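Local coordinates for protein trichosurin (Trichosurus vulpecula, PDB 2RA6) that probably carries small hydrophobic molecules as a homodimeric lipocalin of possum milk whey, and holds 4-ethylphenol in its barrel, at residues S36-S39 against L40-E44; E145-N149 against R150-R154; F81-E85 against A86-K90. The protein carries 1 engineered substitution. All blocks are in the same frame, centred on the assembly; numbering follows the deposited sequence.

Overall arrangement
All three contacts are local, each within one continuous run of chain in a lipocalin barrel. Interaction 1, in the loop between strands 29-35 and 49-57, is partly buried: Leu40 and Ile41 are buried, while a zinc ion and a charged pair lie further out. Interactions 2 and 3 are surface contacts; all three reach the second subunit, interaction 1 through Ser36 alone. Interaction 2 stacks two aromatic rings where helix 137-148 gives way to a turn, whereas interaction 3 closes the hairpin of strands 72-82 and 88-92 mainly through polar bonds. Ser36 packs on Phe152, so interactions 1 and 2 meet; the centres of 1 and 3 are about 25 Å apart, on opposite sides of the chain's centre.

Interaction 1: S36-S39 against L40-E44; sequences SDRS and LIEEE. With ZN (zinc ion), chain L.
Arg38 and Glu42 lie against each other on the outside of a turn in the lipocalin loop that leads from strand 29-35 to strand 49-57. Their guanidinium and carboxylate planes are only 19° apart, and Glu42 OE2 sits over one face of the guanidinium, displaced toward its rim. Arg38 NH1 and Glu42 OE1 are 3.3 Å apart, but the oxygen is well out of the guanidinium plane, which makes this salt bridge one of charge without a directed N-H. The bends of the arginine chain at chi2 (149°) and chi3 (66°) fold it back over the glutamate.

On the inner side, Leu40 meets Asp37 at about a right angle, with CD1 of Leu40 3.8 Å from CB of Asp37, and continues onto Asn123 and Val125 of strand 121-130. Backbone bonds from Leu40 N to Asp37 O and from Ile41 N to Arg38 O, each 3.0 Å, close the turn underneath. The two carboxylate oxygens of Asp37 divide their work. OD1 accepts from the hydroxyl of Ser39, at 2.7 Å from OG and from above the carboxylate plane, while OD2 binds the zinc ion at 2.0 Å.

Interaction 2: E145-N149 against R150-R154; sequences EDFMN and RGFRR
The last turn of helix 137-148 passes into a type I beta turn from Met148 to Gly151, closed by Gly151 N to Met148 O at 2.9 Å, with Arg150 N bonding to Phe147 O at 3.1 Å just before it, and the chain then heads for strand 157-159. This is the C-terminal end of the helix that packs beside the lipocalin barrel. Gly151 has a positive phi of 106°, where a side chain would collide with the carbonyl oxygen of Arg150, and the reversal it permits brings Phe152 back over Phe147.

The two phenylalanines form an offset stack, centroids 4.8 Å apart and planes at 15°. CB of Phe152 lies 3.4 Å from CE2 of Phe147, and the edge of the Phe152 ring meets Phe147 O in its plane. With CG anti to the backbone N (chi1 180°), the Phe147 ring is carried forward beneath Phe152; it also packs on Asn156 and Ile157, while Phe152 rests on Ser36 and on Gly120 of the second subunit.

Arg150 runs back along the helix end, extended from CG to NE, and its NH1 donates to Asp146 O at 2.7 Å, somewhat tilted from the guanidinium plane. NE makes a salt bridge to Asp98 of the second subunit, so one side chain joins a helix-end carbonyl to the dimer interface. An alanine here would remove the guanidinium, and is likely to leave Asp146 O without this donor and Asp98 of the second subunit without its charged mate.

On another side of the turn Met148 reaches Arg154. The thioether, bent at chi3, lies over one guanidinium face, with SD above its centre and CE 3.5 Å from NH1 of Arg154.

Interaction 3: F81-E85 against A86-K90; sequences FKTEE and ARQFK
Thr83 and Gln88 meet at about a right angle, with Thr83 OG1 3.5 Å from CB of Gln88. The same hydroxyl oxygen is 3.0 Å from Gln88 O and accepts a bond from Glu85 N at 3.1 Å, forming an ST turn. The chi1 of Thr83, 68°, sets OG1 between the backbone N and the carbonyl carbon and places CG2 near CA of Phe89. Water 2 accepts from Thr83 N and lies 2.7 Å from Gln88 O, to which it can donate. OE1 of Gln88, weakly hydrogen-bonded to Arg87 NH2 of the second subunit, packs against CB of Glu85, the amide and carboxylate planes 58° apart.

The chain reverses in the hairpin of strands 72-82 and 88-92 of the lipocalin barrel, through a type II turn from Glu85 to Gln88 closed by Gln88 N to Glu85 O. Phe81 and Lys90 form the antiparallel hydrogen-bonded pair: Lys90 N lies in the carbonyl plane of Phe81 O, at 2.8 Å, and the aliphatic chain of Lys90 runs alongside, its CE 3.6 Å from CB of Phe81. Next to it, Lys82 and Phe89 are a non-hydrogen-bonded pair on the other face of the sheet, with CD1 of Phe89 3.7 Å from CA of Lys82. Farther out, Phe89 packs on Leu61 and Val99, Lys82 NZ bonds to Ser58 O, and Gln88 and Glu85 pack on Glu102 of the second subunit.

Interaction 1: S36-S39 against L40-E44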
loop_
_atom_site.group_PDB
_atom_site.type_symbol
_atom_site.label_atom_id
_atom_site.label_comp_id
_atom_site.label_asym_id
_atom_site.label_seq_id
_atom_site.Cartn_x
_atom_site.Cartn_y
_atom_site.Cartn_z
ATOM N N SER B 36 8.522 7.706 3.223
ATOM C CA SER B 36 9.564 7.330 2.287
ATOM C C SER B 36 10.233 8.613 1.785
ATOM O O SER B 36 11.374 8.584 1.320
ATOM C CB SER B 36 8.955 6.535 1.125
ATOM O OG SER B 36 7.819 7.188 0.596
ATOM N N ASP B 37 9.521 9.732 1.885
ATOM C CA ASP B 37 10.050 11.034 1.479
ATOM C C ASP B 37 9.889 11.970 2.672
ATOM O O ASP B 37 8.791 12.467 2.938
ATOM C CB ASP B 37 9.274 11.588 0.283
ATOM C CG ASP B 37 9.926 12.831 -0.310
ATOM O OD1 ASP B 37 10.440 13.661 0.463
ATOM O OD2 ASP B 37 9.910 12.967 -1.550
ATOM N N ARG B 38 10.983 12.216 3.388
ATOM C CA ARG B 38 10.934 13.061 4.575
ATOM C C ARG B 38 10.372 14.458 4.355
ATOM O O ARG B 38 9.756 15.022 5.257
ATOM C CB ARG B 38 12.320 13.161 5.225
ATOM C CG ARG B 38 12.285 13.830 6.596
ATOM C CD ARG B 38 13.373 13.302 7.517
ATOM N NE ARG B 38 14.720 13.629 7.061
ATOM C CZ ARG B 38 15.324 14.792 7.274
ATOM N NH1 ARG B 38 14.701 15.753 7.943
ATOM N NH2 ARG B 38 16.555 14.994 6.821
ATOM N N SER B 39 10.573 15.027 3.168
ATOM C CA SER B 39 10.063 16.369 2.907
ATOM C C SER B 39 8.547 16.418 3.060
ATOM O O SER B 39 7.980 17.462 3.371
ATOM C CB SER B 39 10.457 16.843 1.500
ATOM O OG SER B 39 9.649 16.247 0.503
ATOM N N LEU B 40 7.889 15.281 2.855
ATOM C CA LEU B 40 6.437 15.221 2.970
ATOM C C LEU B 40 5.935 15.454 4.388
ATOM O O LEU B 40 4.813 15.925 4.575
ATOM C CB LEU B 40 5.919 13.866 2.494
ATOM C CG LEU B 40 6.082 13.551 1.006
ATOM C CD1 LEU B 40 5.571 12.142 0.740
ATOM C CD2 LEU B 40 5.311 14.571 0.176
ATOM N N ILE B 41 6.756 15.119 5.379
ATOM C CA ILE B 41 6.345 15.287 6.770
ATOM C C ILE B 41 7.137 16.323 7.558
ATOM O O ILE B 41 6.913 16.498 8.753
ATOM C CB ILE B 41 6.367 13.936 7.527
ATOM C CG1 ILE B 41 7.734 13.256 7.383
ATOM C CG2 ILE B 41 5.264 13.032 6.984
ATOM C CD1 ILE B 41 7.881 11.986 8.229
ATOM N N GLU B 42 8.057 17.006 6.886
ATOM C CA GLU B 42 8.846 18.054 7.525
ATOM C C GLU B 42 8.035 19.339 7.436
ATOM O O GLU B 42 6.947 19.353 6.860
ATOM C CB GLU B 42 10.180 18.255 6.799
ATOM C CG GLU B 42 11.157 17.097 6.918
ATOM C CD GLU B 42 12.465 17.366 6.187
ATOM O OE1 GLU B 42 13.162 18.337 6.547
ATOM O OE2 GLU B 42 12.796 16.610 5.249
ATOM N N GLU B 43 8.568 20.416 8.003
ATOM C CA GLU B 43 7.883 21.700 7.961
ATOM C C GLU B 43 7.452 22.043 6.540
ATOM O O GLU B 43 8.216 21.867 5.589
ATOM C CB GLU B 43 8.792 22.805 8.503
ATOM C CG GLU B 43 9.074 22.694 9.991
ATOM C CD GLU B 43 7.798 22.660 10.812
ATOM O OE1 GLU B 43 6.910 23.508 10.571
ATOM O OE2 GLU B 43 7.684 21.789 11.700
ATOM N N GLU B 44 6.222 22.530 6.416
ATOM C CA GLU B 44 5.640 22.914 5.134
ATOM C C GLU B 44 5.316 21.717 4.244
ATOM O O GLU B 44 4.899 21.882 3.098
ATOM C CB GLU B 44 6.569 23.886 4.396
ATOM C CG GLU B 44 6.831 25.181 5.153
ATOM C CD GLU B 44 7.559 26.218 4.314
ATOM O OE1 GLU B 44 7.871 27.303 4.849
ATOM O OE2 GLU B 44 7.819 25.952 3.121
HETATM ZN ZN ZN L . 10.554 14.617 -2.471
HETATM O O HOH W 1 8.898 19.932 3.583
#

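Interaction 2: E145-N149 against R150-R154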
loop_
_atom_site.group_PDB
_atom_site.type_symbol
_atom_site.label_atom_id
_atom_site.label_comp_id
_atom_site.label_asym_id
_atom_site.label_seq_id
_atom_site.Cartn_x
_atom_site.Cartn_y
_atom_site.Cartn_z
ATOM N N GLU B 145 10.317 0.315 14.140
ATOM C CA GLU B 145 11.062 -0.820 13.611
ATOM C C GLU B 145 10.365 -1.391 12.381
ATOM O O GLU B 145 11.025 -1.796 11.422
ATOM C CB GLU B 145 11.219 -1.908 14.675
ATOM C CG GLU B 145 11.994 -1.449 15.894
ATOM C CD GLU B 145 12.290 -2.580 16.853
ATOM O OE1 GLU B 145 11.378 -3.394 17.113
ATOM O OE2 GLU B 145 13.431 -2.647 17.354
ATOM N N ASP B 146 9.036 -1.425 12.398
ATOM C CA ASP B 146 8.309 -1.950 11.246
ATOM C C ASP B 146 8.584 -1.083 10.030
ATOM O O ASP B 146 8.675 -1.582 8.906
ATOM C CB ASP B 146 6.806 -1.996 11.511
ATOM C CG ASP B 146 6.422 -3.102 12.467
ATOM O OD1 ASP B 146 7.166 -4.104 12.541
ATOM O OD2 ASP B 146 5.375 -2.977 13.128
ATOM N N PHE B 147 8.715 0.218 10.258
ATOM C CA PHE B 147 8.999 1.145 9.175
ATOM C C PHE B 147 10.413 0.904 8.646
ATOM O O PHE B 147 10.615 0.730 7.442
ATOM C CB PHE B 147 8.864 2.588 9.668
ATOM C CG PHE B 147 9.150 3.617 8.611
ATOM C CD1 PHE B 147 8.280 3.800 7.542
ATOM C CD2 PHE B 147 10.297 4.397 8.682
ATOM C CE1 PHE B 147 8.550 4.752 6.554
ATOM C CE2 PHE B 147 10.579 5.350 7.704
ATOM C CZ PHE B 147 9.700 5.524 6.639
ATOM N N MET B 148 11.392 0.877 9.546
ATOM C CA MET B 148 12.775 0.665 9.137
ATOM C C MET B 148 13.019 -0.706 8.514
ATOM O O MET B 148 13.874 -0.847 7.638
ATOM C CB MET B 148 13.714 0.886 10.325
ATOM C CG MET B 148 13.752 2.335 10.785
ATOM S SD MET B 148 14.869 2.636 12.169
ATOM C CE MET B 148 13.762 2.372 13.556
ATOM N N ASN B 149 12.267 -1.711 8.955
ATOM C CA ASN B 149 12.426 -3.061 8.424
ATOM C C ASN B 149 12.062 -3.158 6.954
ATOM O O ASN B 149 12.441 -4.115 6.273
ATOM C CB ASN B 149 11.578 -4.058 9.213
ATOM C CG ASN B 149 12.155 -4.351 10.574
ATOM O OD1 ASN B 149 13.347 -4.158 10.803
ATOM N ND2 ASN B 149 11.320 -4.833 11.483
ATOM N N ARG B 150 11.327 -2.172 6.463
ATOM C CA ARG B 150 10.934 -2.170 5.066
ATOM C C ARG B 150 11.997 -1.530 4.189
ATOM O O ARG B 150 11.845 -1.448 2.970
ATOM C CB ARG B 150 9.579 -1.483 4.913
ATOM C CG ARG B 150 8.448 -2.381 5.397
ATOM C CD ARG B 150 7.116 -1.673 5.450
ATOM N NE ARG B 150 6.023 -2.603 5.732
ATOM C CZ ARG B 150 5.936 -3.363 6.823
ATOM N NH1 ARG B 150 6.880 -3.314 7.755
ATOM N NH2 ARG B 150 4.899 -4.176 6.982
ATOM N N GLY B 151 13.085 -1.087 4.816
ATOM C CA GLY B 151 14.179 -0.498 4.066
ATOM C C GLY B 151 14.333 1.005 4.149
ATOM O O GLY B 151 14.892 1.623 3.244
ATOM N N PHE B 152 13.850 1.607 5.231
ATOM C CA PHE B 152 13.961 3.049 5.388
ATOM C C PHE B 152 14.854 3.430 6.560
ATOM O O PHE B 152 14.998 2.671 7.518
ATOM C CB PHE B 152 12.574 3.665 5.561
ATOM C CG PHE B 152 11.672 3.442 4.385
ATOM C CD1 PHE B 152 10.624 2.534 4.456
ATOM C CD2 PHE B 152 11.892 4.121 3.190
ATOM C CE1 PHE B 152 9.805 2.299 3.351
ATOM C CE2 PHE B 152 11.081 3.893 2.081
ATOM C CZ PHE B 152 10.036 2.982 2.161
ATOM N N ARG B 153 15.448 4.617 6.472
ATOM C CA ARG B 153 16.345 5.109 7.507
ATOM C C ARG B 153 15.602 5.685 8.709
ATOM O O ARG B 153 14.482 6.180 8.589
ATOM C CB ARG B 153 17.281 6.173 6.924
ATOM C CG ARG B 153 16.572 7.390 6.353
ATOM C CD ARG B 153 17.566 8.485 5.983
ATOM N NE ARG B 153 18.407 8.122 4.843
ATOM C CZ ARG B 153 18.013 8.169 3.575
ATOM N NH1 ARG B 153 16.784 8.567 3.272
ATOM N NH2 ARG B 153 18.851 7.825 2.607
ATOM N N ARG B 154 16.247 5.622 9.868
ATOM C CA ARG B 154 15.676 6.131 11.108
ATOM C C ARG B 154 15.378 7.625 10.994
ATOM O O ARG B 154 14.450 8.141 11.624
ATOM C CB ARG B 154 16.654 5.872 12.259
ATOM C CG ARG B 154 16.196 6.355 13.621
ATOM C CD ARG B 154 17.290 6.128 14.657
ATOM N NE ARG B 154 17.643 4.715 14.785
ATOM C CZ ARG B 154 16.862 3.796 15.345
ATOM N NH1 ARG B 154 15.677 4.137 15.836
ATOM N NH2 ARG B 154 17.264 2.535 15.413
#

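Interaction 3: F81-E85 against A86-K90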
loop_
_atom_site.group_PDB
_atom_site.type_symbol
_atom_site.label_atom_id
_atom_site.label_comp_id
_atom_site.label_asym_id
_atom_site.label_seq_id
_atom_site.Cartn_x
_atom_site.Cartn_y
_atom_site.Cartn_z
ATOM N N PHE B 81 -13.058 7.782 2.385
ATOM C CA PHE B 81 -14.230 6.963 2.088
ATOM C C PHE B 81 -13.955 5.469 2.149
ATOM O O PHE B 81 -12.893 5.002 1.740
ATOM C CB PHE B 81 -14.790 7.340 0.716
ATOM C CG PHE B 81 -15.235 8.770 0.624
ATOM C CD1 PHE B 81 -14.320 9.787 0.368
ATOM C CD2 PHE B 81 -16.568 9.103 0.824
ATOM C CE1 PHE B 81 -14.729 11.119 0.311
ATOM C CE2 PHE B 81 -16.987 10.428 0.771
ATOM C CZ PHE B 81 -16.066 11.440 0.513
ATOM N N LYS B 82 -14.920 4.717 2.666
ATOM C CA LYS B 82 -14.767 3.275 2.779
ATOM C C LYS B 82 -14.744 2.615 1.404
ATOM O O LYS B 82 -15.253 3.166 0.425
ATOM C CB LYS B 82 -15.910 2.683 3.609
ATOM C CG LYS B 82 -17.277 2.841 2.968
ATOM C CD LYS B 82 -18.356 2.164 3.796
ATOM C CE LYS B 82 -19.702 2.213 3.090
ATOM N NZ LYS B 82 -20.159 3.608 2.849
ATOM N N THR B 83 -14.137 1.438 1.339
ATOM C CA THR B 83 -14.057 0.681 0.096
ATOM C C THR B 83 -14.714 -0.668 0.345
ATOM O O THR B 83 -15.236 -0.915 1.431
ATOM C CB THR B 83 -12.596 0.439 -0.327
ATOM O OG1 THR B 83 -11.971 -0.452 0.604
ATOM C CG2 THR B 83 -11.826 1.753 -0.361
ATOM N N GLU B 84 -14.683 -1.539 -0.656
ATOM C CA GLU B 84 -15.276 -2.866 -0.527
ATOM C C GLU B 84 -14.494 -3.697 0.483
ATOM O O GLU B 84 -14.978 -4.718 0.970
ATOM C CB GLU B 84 -15.276 -3.575 -1.881
ATOM C CG GLU B 84 -16.049 -2.844 -2.964
ATOM C CD GLU B 84 -15.889 -3.490 -4.326
ATOM O OE1 GLU B 84 -16.267 -4.673 -4.474
ATOM O OE2 GLU B 84 -15.383 -2.812 -5.248
ATOM N N GLU B 85 -13.281 -3.250 0.794
ATOM C CA GLU B 85 -12.419 -3.949 1.740
ATOM C C GLU B 85 -12.384 -3.242 3.090
ATOM O O GLU B 85 -12.168 -2.032 3.166
ATOM C CB GLU B 85 -10.997 -4.051 1.178
ATOM C CG GLU B 85 -10.872 -4.885 -0.094
ATOM C CD GLU B 85 -11.004 -6.378 0.162
ATOM O OE1 GLU B 85 -12.017 -6.797 0.760
ATOM O OE2 GLU B 85 -10.094 -7.136 -0.238
ATOM N N ALA B 86 -12.596 -4.003 4.156
ATOM C CA ALA B 86 -12.575 -3.431 5.492
ATOM C C ALA B 86 -11.197 -2.837 5.770
ATOM O O ALA B 86 -10.197 -3.271 5.201
ATOM C CB ALA B 86 -12.903 -4.502 6.528
ATOM N N ARG B 87 -11.173 -1.839 6.645
ATOM C CA ARG B 87 -9.956 -1.144 7.052
ATOM C C ARG B 87 -9.205 -0.456 5.914
ATOM O O ARG B 87 -8.119 0.079 6.126
ATOM C CB ARG B 87 -9.017 -2.097 7.802
ATOM C CG ARG B 87 -8.149 -2.968 6.927
ATOM C CD ARG B 87 -7.373 -3.980 7.753
ATOM N NE ARG B 87 -6.485 -4.780 6.915
ATOM C CZ ARG B 87 -5.441 -4.290 6.255
ATOM N NH1 ARG B 87 -5.153 -2.996 6.339
ATOM N NH2 ARG B 87 -4.688 -5.091 5.515
ATOM N N GLN B 88 -9.770 -0.477 4.713
ATOM C CA GLN B 88 -9.146 0.190 3.574
ATOM C C GLN B 88 -10.033 1.363 3.171
ATOM O O GLN B 88 -11.250 1.214 3.043
ATOM C CB GLN B 88 -8.996 -0.756 2.385
ATOM C CG GLN B 88 -8.126 -0.180 1.274
ATOM C CD GLN B 88 -8.047 -1.081 0.061
ATOM O OE1 GLN B 88 -8.041 -2.306 0.187
ATOM N NE2 GLN B 88 -7.967 -0.478 -1.125
ATOM N N PHE B 89 -9.420 2.523 2.959
ATOM C CA PHE B 89 -10.164 3.719 2.587
ATOM C C PHE B 89 -9.508 4.424 1.415
ATOM O O PHE B 89 -8.363 4.144 1.070
ATOM C CB PHE B 89 -10.225 4.676 3.782
ATOM C CG PHE B 89 -10.791 4.054 5.020
ATOM C CD1 PHE B 89 -12.149 4.139 5.301
ATOM C CD2 PHE B 89 -9.967 3.350 5.893
ATOM C CE1 PHE B 89 -12.685 3.527 6.437
ATOM C CE2 PHE B 89 -10.489 2.732 7.031
ATOM C CZ PHE B 89 -11.851 2.821 7.302
ATOM N N LYS B 90 -10.258 5.323 0.791
ATOM C CA LYS B 90 -9.745 6.107 -0.323
ATOM C C LYS B 90 -9.809 7.579 0.074
ATOM O O LYS B 90 -10.813 8.039 0.616
ATOM C CB LYS B 90 -10.575 5.855 -1.586
ATOM C CG LYS B 90 -12.074 5.984 -1.394
ATOM C CD LYS B 90 -12.821 5.574 -2.658
ATOM C CE LYS B 90 -14.324 5.585 -2.441
ATOM N NZ LYS B 90 -15.056 5.209 -3.681
HETATM O O HOH W 2 -13.617 0.393 3.954
#